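Local atomic coordinates of putative decarboxylase involved in desferrioxamine biosynthesis (Erwinia amylovora, PDB entry 5O5C), a protein that is thought to act as a pyridoxal-phosphate-dependent lysine decarboxylase in the biosynthesis of the siderophore desferrioxamine. Residues K330-T335 and M398-A403; I149-S154 and L305-S310; A268-T273 and P313-I318. All blocks are in the same frame, centred on the assembly; numbering follows the deposited sequence.

Interaction 1: K330-T335 and M398-A403. With PLP (pyridoxal-5'-phosphate), chain H.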
# COMPACT_ATOMS: atom_id res chain seq x y z
N LYS B 330 3.44 -4.22 12.81
CA LYS B 330 2.94 -4.80 14.08
C LYS B 330 3.99 -5.09 15.18
O LYS B 330 3.79 -4.78 16.33
CB LYS B 330 2.23 -6.11 13.80
CG LYS B 330 1.07 -5.94 12.85
CD LYS B 330 0.37 -7.24 12.56
CE LYS B 330 -1.04 -6.84 12.20
NZ LYS B 330 -1.76 -8.03 11.84
N SER B 331 5.09 -5.75 14.83
CA SER B 331 6.01 -6.24 15.82
C SER B 331 7.37 -5.60 15.86
O SER B 331 8.11 -5.91 16.76
CB SER B 331 6.15 -7.76 15.70
OG SER B 331 4.87 -8.35 15.64
N PHE B 332 7.68 -4.72 14.91
CA PHE B 332 8.92 -3.95 14.93
C PHE B 332 8.76 -2.46 15.19
O PHE B 332 9.68 -1.70 14.90
CB PHE B 332 9.68 -4.16 13.63
CG PHE B 332 10.23 -5.53 13.47
CD1 PHE B 332 9.40 -6.61 13.16
CD2 PHE B 332 11.58 -5.76 13.61
CE1 PHE B 332 9.92 -7.87 13.03
CE2 PHE B 332 12.10 -7.00 13.45
CZ PHE B 332 11.26 -8.07 13.20
N PHE B 333 7.64 -2.03 15.79
CA PHE B 333 7.46 -0.57 16.18
C PHE B 333 7.71 0.45 15.04
O PHE B 333 8.20 1.59 15.25
CB PHE B 333 8.34 -0.27 17.39
CG PHE B 333 8.28 -1.34 18.44
CD1 PHE B 333 7.24 -1.40 19.32
CD2 PHE B 333 9.23 -2.35 18.47
CE1 PHE B 333 7.12 -2.43 20.22
CE2 PHE B 333 9.13 -3.38 19.38
CZ PHE B 333 8.06 -3.42 20.26
N GLN B 334 7.37 0.02 13.82
CA GLN B 334 7.45 0.86 12.63
C GLN B 334 6.09 1.35 12.22
O GLN B 334 5.13 0.62 12.32
CB GLN B 334 7.98 0.08 11.47
CG GLN B 334 9.36 -0.37 11.66
CD GLN B 334 10.34 0.67 12.20
OE1 GLN B 334 10.63 1.72 11.57
NE2 GLN B 334 10.85 0.39 13.38
N THR B 335 6.02 2.57 11.75
CA THR B 335 4.76 3.17 11.31
C THR B 335 4.17 2.36 10.12
O THR B 335 4.88 1.63 9.44
CB THR B 335 4.92 4.63 10.83
OG1 THR B 335 5.62 4.66 9.58
CG2 THR B 335 5.65 5.48 11.82
N MET B 398 19.24 -5.24 18.71
CA MET B 398 19.03 -5.72 20.09
C MET B 398 18.10 -4.80 20.89
O MET B 398 17.43 -5.24 21.83
CB MET B 398 20.36 -5.94 20.85
CG MET B 398 20.19 -6.61 22.23
SD MET B 398 18.71 -7.66 22.55
CE MET B 398 19.26 -8.54 24.01
N ALA B 399 18.05 -3.53 20.53
CA ALA B 399 17.05 -2.64 21.12
C ALA B 399 15.62 -3.14 20.78
O ALA B 399 14.76 -3.08 21.62
CB ALA B 399 17.26 -1.22 20.66
N LEU B 400 15.37 -3.65 19.57
CA LEU B 400 14.05 -4.19 19.22
C LEU B 400 13.67 -5.47 19.97
O LEU B 400 12.53 -5.67 20.41
CB LEU B 400 13.97 -4.41 17.70
CG LEU B 400 14.04 -3.12 16.84
CD1 LEU B 400 14.22 -3.42 15.36
CD2 LEU B 400 12.79 -2.34 17.01
N GLY B 401 14.65 -6.34 20.11
CA GLY B 401 14.52 -7.61 20.83
C GLY B 401 14.29 -7.42 22.29
O GLY B 401 13.58 -8.22 22.88
N ASN B 402 14.92 -6.39 22.87
CA ASN B 402 14.76 -6.05 24.29
C ASN B 402 13.34 -5.64 24.57
O ASN B 402 12.76 -6.09 25.55
CB ASN B 402 15.69 -4.91 24.76
CG ASN B 402 17.15 -5.33 24.87
OD1 ASN B 402 17.46 -6.50 25.05
ND2 ASN B 402 18.06 -4.36 24.71
N ALA B 403 12.82 -4.76 23.72
CA ALA B 403 11.41 -4.37 23.76
C ALA B 403 10.49 -5.56 23.62
O ALA B 403 9.61 -5.73 24.44
CB ALA B 403 11.12 -3.38 22.66
N1 PLP H . -1.59 -12.20 9.00
C2 PLP H . -1.67 -12.17 10.35
C2A PLP H . -1.18 -13.33 11.17
C3 PLP H . -2.23 -10.97 11.00
O3 PLP H . -2.34 -10.88 12.36
C4 PLP H . -2.66 -9.88 10.09
C4A PLP H . -3.31 -8.66 10.61
C5 PLP H . -2.52 -10.04 8.64
C6 PLP H . -2.01 -11.24 8.17
C5A PLP H . -2.98 -8.94 7.71
O4P PLP H . -2.00 -7.91 7.91
P PLP H . -2.06 -6.39 7.36
O1P PLP H . -3.10 -5.73 8.21
O2P PLP H . -0.70 -5.83 7.67
O3P PLP H . -2.39 -6.36 5.91
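Leu400 is the bump of this contact, and two phenylalanines of the turn after helix 328-331 receive it. Its methyl groups divide the work. Leu400 CD1 lies 3.9 Å from Phe332 CD2, at the ring edge and near its plane, while Leu400 CD2 lies 3.8 Å from Phe333 CD2, again at a ring edge, and rests against the carbonyl oxygen of Phe332 as well. Leu400 crosses the Phe332 side chain at about a right angle but runs past Phe333 in the opposite direction. One helical turn on, Ala403 offers its CB to the outer end of the Phe333 ring, 3.8 Å from CE2. No hydrogen bond spans the two segments, and the touching residues are all buried.

Within the turn, Gln334 NE2 donates to the backbone O of Phe332 over 2.8 Å at a nearly straight 163°, with that oxygen close to the amide plane. At the start of the same segment the extended Lys330 side chain reaches the cofactor. Lys330 NZ lies 2.1 Å from C4A of PLP, yet no covalent link is modelled; the distance leaves the state of the pair undecided but is consistent with the predicted attachment at this lysine.

Helix 397-420 thus packs on the turn leaving the cofactor lysine. Met388 of helix 385-394 also covers Phe332, and Ile28 of the second subunit packs on Phe333.

Interaction 2: I149-S154 and L305-S310; sequences IDWTLS and LLVSES
The backbones of a helical segment, 149-154, and a short 3-10 segment, 305-307, stay well apart, 8.3 Å between the CA atoms of Thr152 and Leu306 at their nearest, and between these two segments the contacts are made by side chains. In the type I fold of PLP-dependent enzymes, to which this protein belongs, the contact joins helix 140-156 to the connection between strands 294-299 and 323-327 of the large seven-stranded sheet.

Two apolar pairs make it, and both are buried. Trp151 has CG anti to its backbone N (chi1 175°), and from there the indole stands out from the helix until CH2, at the far corner of its six-membered ring, comes to Val307. CG1 of the valine sits at the ring edge, near the indole plane, and the two side chains cross at about a right angle. The other end of the indole faces the dimer partner, where NE1 is hydrogen-bonded to Asp77 of the second subunit. One residue further on, Thr152 turns its methyl CG2 to CD1 of Leu306, a looser approach of 4.5 Å. Its hydroxyl is engaged with Tyr328 OH and with the carbonyl oxygen of Val148 in its own helix.

A polar tie runs beside these pairs: the backbone O of Leu306 accepts a hydrogen bond from Arg155 NH1, just beyond the helical segment. The 3-10 turn itself is closed by Ser308 N bonding to Leu305 O at 3.2 Å. Across the interface the tightest approach is that of Trp151 CH2 to Val307 CG1, 3.9 Å.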
# COMPACT_ATOMS: atom_id res chain seq x y z
N ILE B 149 15.80 -6.26 3.29
CA ILE B 149 15.32 -7.53 2.87
C ILE B 149 16.29 -8.67 3.16
O ILE B 149 15.89 -9.69 3.76
CB ILE B 149 14.98 -7.50 1.37
CG1 ILE B 149 13.65 -6.81 1.21
CG2 ILE B 149 14.87 -8.89 0.78
CD1 ILE B 149 13.28 -6.63 -0.21
N ASP B 150 17.52 -8.49 2.72
CA ASP B 150 18.59 -9.50 2.89
C ASP B 150 18.87 -9.69 4.36
O ASP B 150 18.99 -10.80 4.76
CB ASP B 150 19.89 -9.10 2.25
CG ASP B 150 19.84 -9.07 0.70
OD1 ASP B 150 19.02 -9.74 0.01
OD2 ASP B 150 20.72 -8.37 0.20
N TRP B 151 18.97 -8.62 5.14
CA TRP B 151 19.08 -8.75 6.60
C TRP B 151 17.92 -9.55 7.22
O TRP B 151 18.12 -10.38 8.12
CB TRP B 151 19.17 -7.37 7.26
CG TRP B 151 19.15 -7.39 8.79
CD1 TRP B 151 20.24 -7.53 9.60
CD2 TRP B 151 18.01 -7.23 9.67
NE1 TRP B 151 19.86 -7.50 10.92
CE2 TRP B 151 18.51 -7.30 11.00
CE3 TRP B 151 16.64 -7.07 9.47
CZ2 TRP B 151 17.68 -7.21 12.14
CZ3 TRP B 151 15.79 -6.97 10.62
CH2 TRP B 151 16.33 -7.04 11.93
N THR B 152 16.70 -9.29 6.76
CA THR B 152 15.55 -10.07 7.25
C THR B 152 15.70 -11.53 6.88
O THR B 152 15.52 -12.43 7.69
CB THR B 152 14.21 -9.49 6.75
OG1 THR B 152 14.14 -8.13 7.16
CG2 THR B 152 13.11 -10.20 7.38
N LEU B 153 16.04 -11.78 5.65
CA LEU B 153 16.18 -13.16 5.21
C LEU B 153 17.26 -13.95 6.00
O LEU B 153 17.12 -15.16 6.26
CB LEU B 153 16.53 -13.22 3.75
CG LEU B 153 15.43 -12.90 2.75
CD1 LEU B 153 16.16 -12.63 1.47
CD2 LEU B 153 14.43 -14.03 2.57
N SER B 154 18.33 -13.24 6.37
CA SER B 154 19.33 -13.78 7.29
C SER B 154 18.78 -14.22 8.63
O SER B 154 19.26 -15.20 9.21
CB SER B 154 20.44 -12.77 7.51
OG SER B 154 21.48 -13.34 8.26
N LEU B 305 9.85 -12.25 16.90
CA LEU B 305 10.77 -13.20 17.52
C LEU B 305 12.09 -13.35 16.76
O LEU B 305 13.06 -13.89 17.32
CB LEU B 305 10.08 -14.55 17.69
CG LEU B 305 8.86 -14.62 18.58
CD1 LEU B 305 8.21 -15.99 18.48
CD2 LEU B 305 9.23 -14.28 20.01
N LEU B 306 12.15 -12.84 15.51
CA LEU B 306 13.37 -12.83 14.72
C LEU B 306 14.45 -11.98 15.32
O LEU B 306 15.64 -12.14 14.95
CB LEU B 306 13.12 -12.36 13.28
CG LEU B 306 12.20 -13.20 12.41
CD1 LEU B 306 12.03 -12.50 11.08
CD2 LEU B 306 12.72 -14.62 12.23
N VAL B 307 14.07 -11.06 16.21
CA VAL B 307 15.02 -10.21 16.95
C VAL B 307 15.19 -10.52 18.45
O VAL B 307 15.89 -9.78 19.13
CB VAL B 307 14.73 -8.70 16.78
CG1 VAL B 307 15.06 -8.25 15.37
CG2 VAL B 307 13.30 -8.33 17.12
N SER B 308 14.61 -11.61 18.94
CA SER B 308 14.70 -11.95 20.37
C SER B 308 15.90 -12.87 20.62
O SER B 308 16.02 -13.93 19.99
CB SER B 308 13.41 -12.60 20.85
OG SER B 308 13.45 -12.92 22.24
N GLU B 309 16.80 -12.40 21.49
CA GLU B 309 17.96 -13.16 21.98
C GLU B 309 17.64 -14.60 22.36
O GLU B 309 18.39 -15.50 21.98
CB GLU B 309 18.58 -12.45 23.22
CG GLU B 309 17.62 -12.25 24.43
CD GLU B 309 18.34 -11.89 25.73
OE1 GLU B 309 19.22 -11.00 25.72
OE2 GLU B 309 18.01 -12.48 26.78
N SER B 310 16.53 -14.82 23.07
CA SER B 310 16.21 -16.12 23.66
C SER B 310 15.02 -16.83 23.01
O SER B 310 15.00 -18.06 22.99
CB SER B 310 15.95 -15.98 25.16
OG SER B 310 14.92 -15.04 25.44

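Interaction 3: A268-T273 and P313-I318; sequences ATSGTT and PRLAGI. With PLP (pyridoxal-5'-phosphate), chain H.
With chi1 at 56°, Ser270 holds its OG between the backbone N and the carbonyl carbon, and Leu315, its CG beside the backbone N (chi1 -75°), extends one methyl group to meet it. CD2 of Leu315 comes to 3.7 Å from CB of Ser270, with the OG of that serine slightly farther from the methyl, at 4.0 Å. CD1 of Ile318 approaches the same hydroxyl more distantly, at 4.4 Å. Nothing polar joins the segments, although Ser270 OG has a weak hydrogen bond to the carbonyl oxygen of Asp298.

Both chains turn at the touching residues. Ser270 is the centre of an inverse gamma turn at the end of strand 262-269, and Leu315 begins a type II beta turn closed by Ile318 N bonding to Leu315 O, 3.0 Å. Beyond the gamma turn the chain passes into the cofactor pocket. The carbonyl O of Gly271 lies 3.6 Å from the methyl C2A of PLP, and Thr273 OG1 shares a hydrogen bond of 2.7 Å with the phenolic O3.

The contact lies where strand 262-269 runs into the loop that reaches PLP, against the connection between strands 294-299 and 323-327. Ser270 and Ile318 both pack on Val297 of strand 294-299, Ile318 also touches Leu281 of helix 281-290, and Leu315 leans on Leu305 and Leu306.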
# COMPACT_ATOMS: atom_id res chain seq x y z
N ALA B 268 0.71 -21.97 7.36
CA ALA B 268 1.10 -22.07 8.77
C ALA B 268 1.26 -20.69 9.33
O ALA B 268 2.08 -19.90 8.78
CB ALA B 268 2.42 -22.80 8.90
N THR B 269 0.56 -20.42 10.43
CA THR B 269 0.56 -19.15 11.10
C THR B 269 1.43 -19.20 12.37
O THR B 269 1.12 -19.91 13.36
CB THR B 269 -0.89 -18.72 11.34
OG1 THR B 269 -1.54 -18.73 10.08
CG2 THR B 269 -0.98 -17.34 11.94
N SER B 270 2.55 -18.46 12.31
CA SER B 270 3.51 -18.40 13.40
C SER B 270 3.16 -17.20 14.25
O SER B 270 3.95 -16.23 14.36
CB SER B 270 4.95 -18.38 12.85
OG SER B 270 5.20 -17.30 11.93
N GLY B 271 1.97 -17.26 14.85
CA GLY B 271 1.40 -16.15 15.61
C GLY B 271 0.02 -15.81 15.12
O GLY B 271 -0.14 -14.90 14.26
N THR B 272 -0.98 -16.56 15.59
CA THR B 272 -2.35 -16.27 15.22
C THR B 272 -2.75 -14.92 15.80
O THR B 272 -2.28 -14.52 16.88
CB THR B 272 -3.35 -17.40 15.55
OG1 THR B 272 -3.55 -17.53 16.96
CG2 THR B 272 -2.87 -18.69 14.95
N THR B 273 -3.58 -14.19 15.05
CA THR B 273 -4.00 -12.83 15.42
C THR B 273 -4.66 -12.75 16.80
O THR B 273 -4.37 -11.85 17.54
CB THR B 273 -4.98 -12.30 14.39
OG1 THR B 273 -4.39 -12.47 13.08
CG2 THR B 273 -5.38 -10.87 14.64
N PRO B 313 14.34 -19.29 18.96
CA PRO B 313 14.03 -20.72 18.77
C PRO B 313 12.58 -21.07 18.69
O PRO B 313 12.24 -22.09 18.09
CB PRO B 313 14.72 -21.40 19.96
CG PRO B 313 15.90 -20.53 20.20
CD PRO B 313 15.42 -19.13 19.96
N ARG B 314 11.68 -20.22 19.20
CA ARG B 314 10.27 -20.53 19.13
C ARG B 314 9.68 -20.42 17.69
O ARG B 314 8.54 -20.83 17.48
CB ARG B 314 9.47 -19.69 20.14
CG ARG B 314 9.87 -19.96 21.59
CD ARG B 314 9.46 -18.85 22.53
NE ARG B 314 8.03 -18.69 22.53
CZ ARG B 314 7.36 -17.61 22.90
NH1 ARG B 314 7.94 -16.50 23.30
NH2 ARG B 314 6.06 -17.65 22.86
N LEU B 315 10.44 -19.82 16.78
CA LEU B 315 10.11 -19.80 15.34
C LEU B 315 10.84 -20.87 14.51
O LEU B 315 10.63 -20.96 13.29
CB LEU B 315 10.38 -18.41 14.73
CG LEU B 315 9.42 -17.25 15.03
CD1 LEU B 315 9.83 -16.04 14.21
CD2 LEU B 315 7.95 -17.62 14.83
N ALA B 316 11.63 -21.73 15.13
CA ALA B 316 12.33 -22.82 14.37
C ALA B 316 11.38 -23.68 13.53
O ALA B 316 10.31 -24.12 13.96
CB ALA B 316 13.20 -23.67 15.30
N GLY B 317 11.77 -23.89 12.27
CA GLY B 317 10.92 -24.47 11.27
C GLY B 317 10.45 -23.42 10.24
O GLY B 317 9.99 -23.80 9.18
N ILE B 318 10.57 -22.12 10.56
CA ILE B 318 10.30 -21.02 9.63
C ILE B 318 11.33 -21.04 8.48
O ILE B 318 11.01 -20.67 7.34
CB ILE B 318 10.35 -19.66 10.36
CG1 ILE B 318 9.72 -18.58 9.50
CG2 ILE B 318 11.79 -19.27 10.79
CD1 ILE B 318 9.32 -17.35 10.28
N1 PLP H . -1.59 -12.20 9.00
C2 PLP H . -1.67 -12.17 10.35
C2A PLP H . -1.18 -13.33 11.17
C3 PLP H . -2.23 -10.97 11.00
O3 PLP H . -2.34 -10.88 12.36
C4 PLP H . -2.66 -9.88 10.09
C4A PLP H . -3.31 -8.66 10.61
C5 PLP H . -2.52 -10.04 8.64
C6 PLP H . -2.01 -11.24 8.17
C5A PLP H . -2.98 -8.94 7.71
O4P PLP H . -2.00 -7.91 7.91
P PLP H . -2.06 -6.39 7.36
O1P PLP H . -3.10 -5.73 8.21
O2P PLP H . -0.70 -5.83 7.67
O3P PLP H . -2.39 -6.36 5.91

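From the N terminus, helix 140-156 comes first, and interaction 2 closes a long loop when 305-310 returns to it. Strand 262-269 lies within that span, and the strand end and following loop, 268-273, pack on 313-318 beyond it, so interactions 2 and 3 cross. Both use the connection between strands 294-299 and 323-327, where Leu315 CD1 packs 3.8 Å from Leu306 CD2. Interaction 1 follows in series, closing 330-335 against helix 397-420. It meets interaction 2 through Phe332 CE2 and Val307 CG1, 3.7 Å apart. Interactions 1 and 3 do not touch, their centres about 17 Å apart, yet each has a segment reaching the same PLP.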